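Local atomic coordinates of glycosyl hydrolase (Streptomyces cattleya, PDB entry 7LR8), a protein that probably hydrolyses the beta-1,4 linkage of the Man-GlcNAc core disaccharide during bacterial N-glycan breakdown, as a family GH5 glycosidase. Residues 358-363 / 383-388; 362-367 / 374-379. The protein carries 1 engineered substitution. All blocks are in the same frame, centred on the assembly; numbering follows the deposited sequence.

Contact 1 (358-363 / 383-388); sequences TALVVD and FEAFMR
A beta-alpha-beta unit near the C-terminus, built from strand 358-362, helix 381-391 and strand 397-400, brings Leu360 of its first strand against Ala385 and Phe386 of its helix. It illustrates how a single branched side chain can join a strand to the helix lying over it. Leu360 holds its CG anti to the backbone N (chi1 170°), which carries the fork at the end of the side chain out to the helix, and the two methyls divide the work. Leu360 CD1 packs against Ala385 CB at 3.9 Å. The other methyl, Leu360 CD2, lies 3.6 Å from Phe386 N and 3.8 Å from Phe386 CB, so it touches helix backbone and side chain together. Around the phenyl group of Phe386 the same CD2 sits at the edge, near the ring plane, and does not cover a face.

The strand is the middle one of a three-stranded parallel sheet, between 397-400 and 417-419, and the helix is the connection that leads to its neighbour 397-400. The small methyl of Ala385 points toward the strand, which is consistent with the close approach of the helix: the CA atoms of Leu360 and Phe386 are 6.9 Å apart. The meeting is entirely apolar in its side chains, and all three touching residues are buried. The Phe386 ring also meets Tyr248 of helix 240-253, the planes at about 55°, and its side chain touches Thr398 on the next strand. Pro421, at the start of helix 421-425, packs on both Leu360 and Ala385.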
# COMPACT_ATOMS: atom_id res chain seq x y z
N THR B 358 26.61 -31.74 -25.13
CA THR B 358 26.87 -30.67 -26.09
C THR B 358 26.48 -29.34 -25.47
O THR B 358 25.34 -29.16 -25.03
CB THR B 358 26.08 -30.88 -27.39
OG1 THR B 358 26.46 -32.13 -28.00
CG2 THR B 358 26.34 -29.74 -28.36
N ALA B 359 27.42 -28.39 -25.45
CA ALA B 359 27.21 -27.11 -24.79
C ALA B 359 27.34 -25.96 -25.78
O ALA B 359 28.27 -25.92 -26.59
CB ALA B 359 28.21 -26.92 -23.64
N LEU B 360 26.39 -25.03 -25.72
CA LEU B 360 26.44 -23.81 -26.52
C LEU B 360 27.17 -22.73 -25.74
O LEU B 360 26.90 -22.52 -24.55
CB LEU B 360 25.02 -23.35 -26.86
CG LEU B 360 24.85 -21.97 -27.50
CD1 LEU B 360 25.35 -22.00 -28.94
CD2 LEU B 360 23.39 -21.53 -27.44
N VAL B 361 28.09 -22.02 -26.40
CA VAL B 361 28.86 -20.98 -25.73
C VAL B 361 28.00 -19.76 -25.50
O VAL B 361 27.37 -19.23 -26.43
CB VAL B 361 30.11 -20.62 -26.54
CG1 VAL B 361 30.86 -19.46 -25.87
CG2 VAL B 361 31.02 -21.84 -26.70
N VAL B 362 27.98 -19.27 -24.26
CA VAL B 362 27.24 -18.06 -23.89
C VAL B 362 28.25 -16.98 -23.54
O VAL B 362 28.99 -17.09 -22.56
CB VAL B 362 26.29 -18.32 -22.72
CG1 VAL B 362 25.60 -17.03 -22.30
CG2 VAL B 362 25.27 -19.39 -23.10
N ASP B 363 28.27 -15.91 -24.35
CA ASP B 363 29.17 -14.78 -24.16
C ASP B 363 28.30 -13.56 -23.89
O ASP B 363 27.65 -13.05 -24.81
CB ASP B 363 30.06 -14.57 -25.38
CG ASP B 363 31.16 -13.54 -25.15
OD1 ASP B 363 31.08 -12.76 -24.18
OD2 ASP B 363 32.10 -13.50 -25.97
N PHE B 383 19.96 -17.24 -27.77
CA PHE B 383 18.60 -17.78 -27.76
C PHE B 383 18.30 -18.58 -29.02
O PHE B 383 17.84 -19.73 -28.94
CB PHE B 383 17.61 -16.62 -27.62
CG PHE B 383 16.17 -17.04 -27.47
CD1 PHE B 383 15.43 -17.49 -28.57
CD2 PHE B 383 15.54 -16.97 -26.23
CE1 PHE B 383 14.11 -17.88 -28.43
CE2 PHE B 383 14.20 -17.34 -26.09
CZ PHE B 383 13.49 -17.81 -27.18
N GLU B 384 18.55 -17.99 -30.19
CA GLU B 384 18.19 -18.65 -31.44
C GLU B 384 19.09 -19.84 -31.73
O GLU B 384 18.63 -20.86 -32.25
CB GLU B 384 18.22 -17.65 -32.60
CG GLU B 384 17.38 -16.41 -32.32
CD GLU B 384 16.82 -15.75 -33.56
OE1 GLU B 384 17.47 -15.83 -34.63
OE2 GLU B 384 15.74 -15.14 -33.47
N ALA B 385 20.38 -19.74 -31.39
CA ALA B 385 21.25 -20.90 -31.57
C ALA B 385 20.84 -22.05 -30.66
O ALA B 385 20.92 -23.22 -31.06
CB ALA B 385 22.71 -20.52 -31.32
N PHE B 386 20.40 -21.75 -29.43
CA PHE B 386 19.95 -22.81 -28.54
C PHE B 386 18.72 -23.50 -29.09
O PHE B 386 18.61 -24.74 -29.04
CB PHE B 386 19.66 -22.25 -27.14
CG PHE B 386 19.29 -23.32 -26.12
CD1 PHE B 386 17.98 -23.78 -26.02
CD2 PHE B 386 20.25 -23.83 -25.26
CE1 PHE B 386 17.64 -24.76 -25.09
CE2 PHE B 386 19.93 -24.81 -24.32
CZ PHE B 386 18.62 -25.28 -24.23
N MET B 387 17.78 -22.72 -29.62
CA MET B 387 16.57 -23.31 -30.16
C MET B 387 16.84 -24.12 -31.42
O MET B 387 16.16 -25.12 -31.66
CB MET B 387 15.53 -22.22 -30.44
CG MET B 387 15.02 -21.54 -29.17
SD MET B 387 14.44 -22.74 -27.95
CE MET B 387 14.04 -21.64 -26.57
N ARG B 388 17.82 -23.72 -32.23
CA ARG B 388 18.13 -24.50 -33.42
C ARG B 388 18.80 -25.82 -33.04
O ARG B 388 18.45 -26.87 -33.58
CB ARG B 388 19.02 -23.69 -34.37

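Contact 2 (362-367 / 374-379); sequences VDVGPG and SVCAPG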
# COMPACT_ATOMS: atom_id res chain seq x y z
N VAL B 362 27.98 -19.27 -24.26
CA VAL B 362 27.24 -18.06 -23.89
C VAL B 362 28.25 -16.98 -23.54
O VAL B 362 28.99 -17.09 -22.56
CB VAL B 362 26.29 -18.32 -22.72
CG1 VAL B 362 25.60 -17.03 -22.30
CG2 VAL B 362 25.27 -19.39 -23.10
N ASP B 363 28.27 -15.91 -24.35
CA ASP B 363 29.17 -14.78 -24.16
C ASP B 363 28.30 -13.56 -23.89
O ASP B 363 27.65 -13.05 -24.81
CB ASP B 363 30.06 -14.57 -25.38
CG ASP B 363 31.16 -13.54 -25.15
OD1 ASP B 363 31.08 -12.76 -24.18
OD2 ASP B 363 32.10 -13.50 -25.97
N VAL B 364 28.26 -13.13 -22.63
CA VAL B 364 27.46 -11.97 -22.23
C VAL B 364 28.36 -10.79 -21.85
O VAL B 364 27.91 -9.88 -21.15
CB VAL B 364 26.50 -12.33 -21.09
CG1 VAL B 364 25.55 -13.45 -21.53
CG2 VAL B 364 27.27 -12.76 -19.84
N GLY B 365 29.61 -10.80 -22.29
CA GLY B 365 30.51 -9.71 -22.02
C GLY B 365 31.41 -9.97 -20.84
O GLY B 365 31.29 -10.98 -20.14
N PRO B 366 32.33 -9.04 -20.57
CA PRO B 366 33.32 -9.24 -19.52
C PRO B 366 32.76 -8.95 -18.14
O PRO B 366 31.71 -8.32 -17.98
CB PRO B 366 34.43 -8.24 -19.87
CG PRO B 366 33.86 -7.33 -20.95
CD PRO B 366 32.41 -7.69 -21.15
N GLY B 367 33.50 -9.41 -17.13
CA GLY B 367 33.11 -9.19 -15.75
C GLY B 367 32.02 -10.14 -15.30
O GLY B 367 31.70 -11.14 -15.96
N SER B 374 21.65 -9.58 -23.30
CA SER B 374 20.50 -9.58 -24.20
C SER B 374 20.67 -10.54 -25.38
O SER B 374 19.68 -10.82 -26.06
CB SER B 374 20.23 -8.16 -24.71
OG SER B 374 21.36 -7.61 -25.36
N VAL B 375 21.88 -11.05 -25.63
CA VAL B 375 22.02 -12.10 -26.63
C VAL B 375 21.27 -13.35 -26.21
O VAL B 375 20.99 -14.22 -27.05
CB VAL B 375 23.51 -12.42 -26.89
CG1 VAL B 375 24.23 -11.20 -27.46
CG2 VAL B 375 24.19 -12.94 -25.62
N CYS B 376 20.94 -13.46 -24.93
CA CYS B 376 20.18 -14.59 -24.41
C CYS B 376 18.68 -14.40 -24.52
O CYS B 376 17.94 -15.37 -24.33
CB CYS B 376 20.55 -14.83 -22.94
SG CYS B 376 22.29 -15.24 -22.67
N ALA B 377 18.23 -13.18 -24.80
CA ALA B 377 16.81 -12.86 -24.85
C ALA B 377 16.21 -13.33 -26.17
O ALA B 377 16.94 -13.63 -27.12
CB ALA B 377 16.62 -11.35 -24.70
N PRO B 378 14.88 -13.42 -26.25
CA PRO B 378 14.24 -13.70 -27.54
C PRO B 378 14.76 -12.77 -28.62
O PRO B 378 14.88 -11.56 -28.43
CB PRO B 378 12.75 -13.47 -27.25
CG PRO B 378 12.61 -13.80 -25.78
CD PRO B 378 13.90 -13.36 -25.14
N GLY B 379 15.09 -13.35 -29.78
CA GLY B 379 15.73 -12.60 -30.85
C GLY B 379 17.24 -12.57 -30.78
O GLY B 379 17.89 -12.21 -31.77
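Apolar packing centres on Cys376 SG, which two valines of the 362-367 segment approach. Val362 CG1 lies 3.8 Å from Cys376 SG, and Val364 CG1 is 3.9 Å from the same sulfur. The two valines alternate with Asp363 along the chain and present their CG1 methyls to one atom, although the rotations differ: in Val362 this methyl is anti to the backbone N (chi1 176°), whereas in Val364 it is anti to the carbonyl carbon (chi1 -60°). Val364 CG1 also faces Val375 CG2, a looser approach of 4.3 Å.

Side chain meets backbone at one further point, where Val375 CG2 rests 3.6 Å from Asp363 O.

Polar bonding shapes each segment separately. Asp363 OD1 accepts from Gly365 N at 3.1 Å, with an N-H...O angle of 161° and the donor nearly in line with the carboxylate C-O bond; the bond closes an Asx turn as the chain leaves the strand. In the other segment Ala377 N donates to Ser374 O at 3.0 Å, the i to i+3 bond expected of a 3-10 turn.

Leu252 of helix 240-253 and Val382 of helix 381-391 touch both Val362 and Cys376, so that buried Cys376 is also covered by side chains of both helices. Such packing is a worked example of how a long connection in a beta-alpha-beta crossover can fold back on itself: the chain leaves strand 358-362 through an Asx turn and returns through a 3-10 turn before helix 381-391 begins.

Contacts 1 and 2 belong to the same crossover, their centres 10 Å apart, and share Val362 and Asp363. Contact 1 joins the strand to the helix, while contact 2 packs together two parts of the loop between them. The two also meet directly at the helix start: Phe383 N lies 3.3 Å from Val375 O, a probable hydrogen bond, and Phe383 CD2 packs 3.5 Å from Cys376 O. Helix 240-253 is common ground, since its Tyr248 meets the Phe383 ring edge-to-face and its OH is hydrogen-bonded to Cys376 O. Both contacts lie away from the glycan pocket, their centres about 22 Å (contact 1) and 20 Å (contact 2) from the centre of the chain.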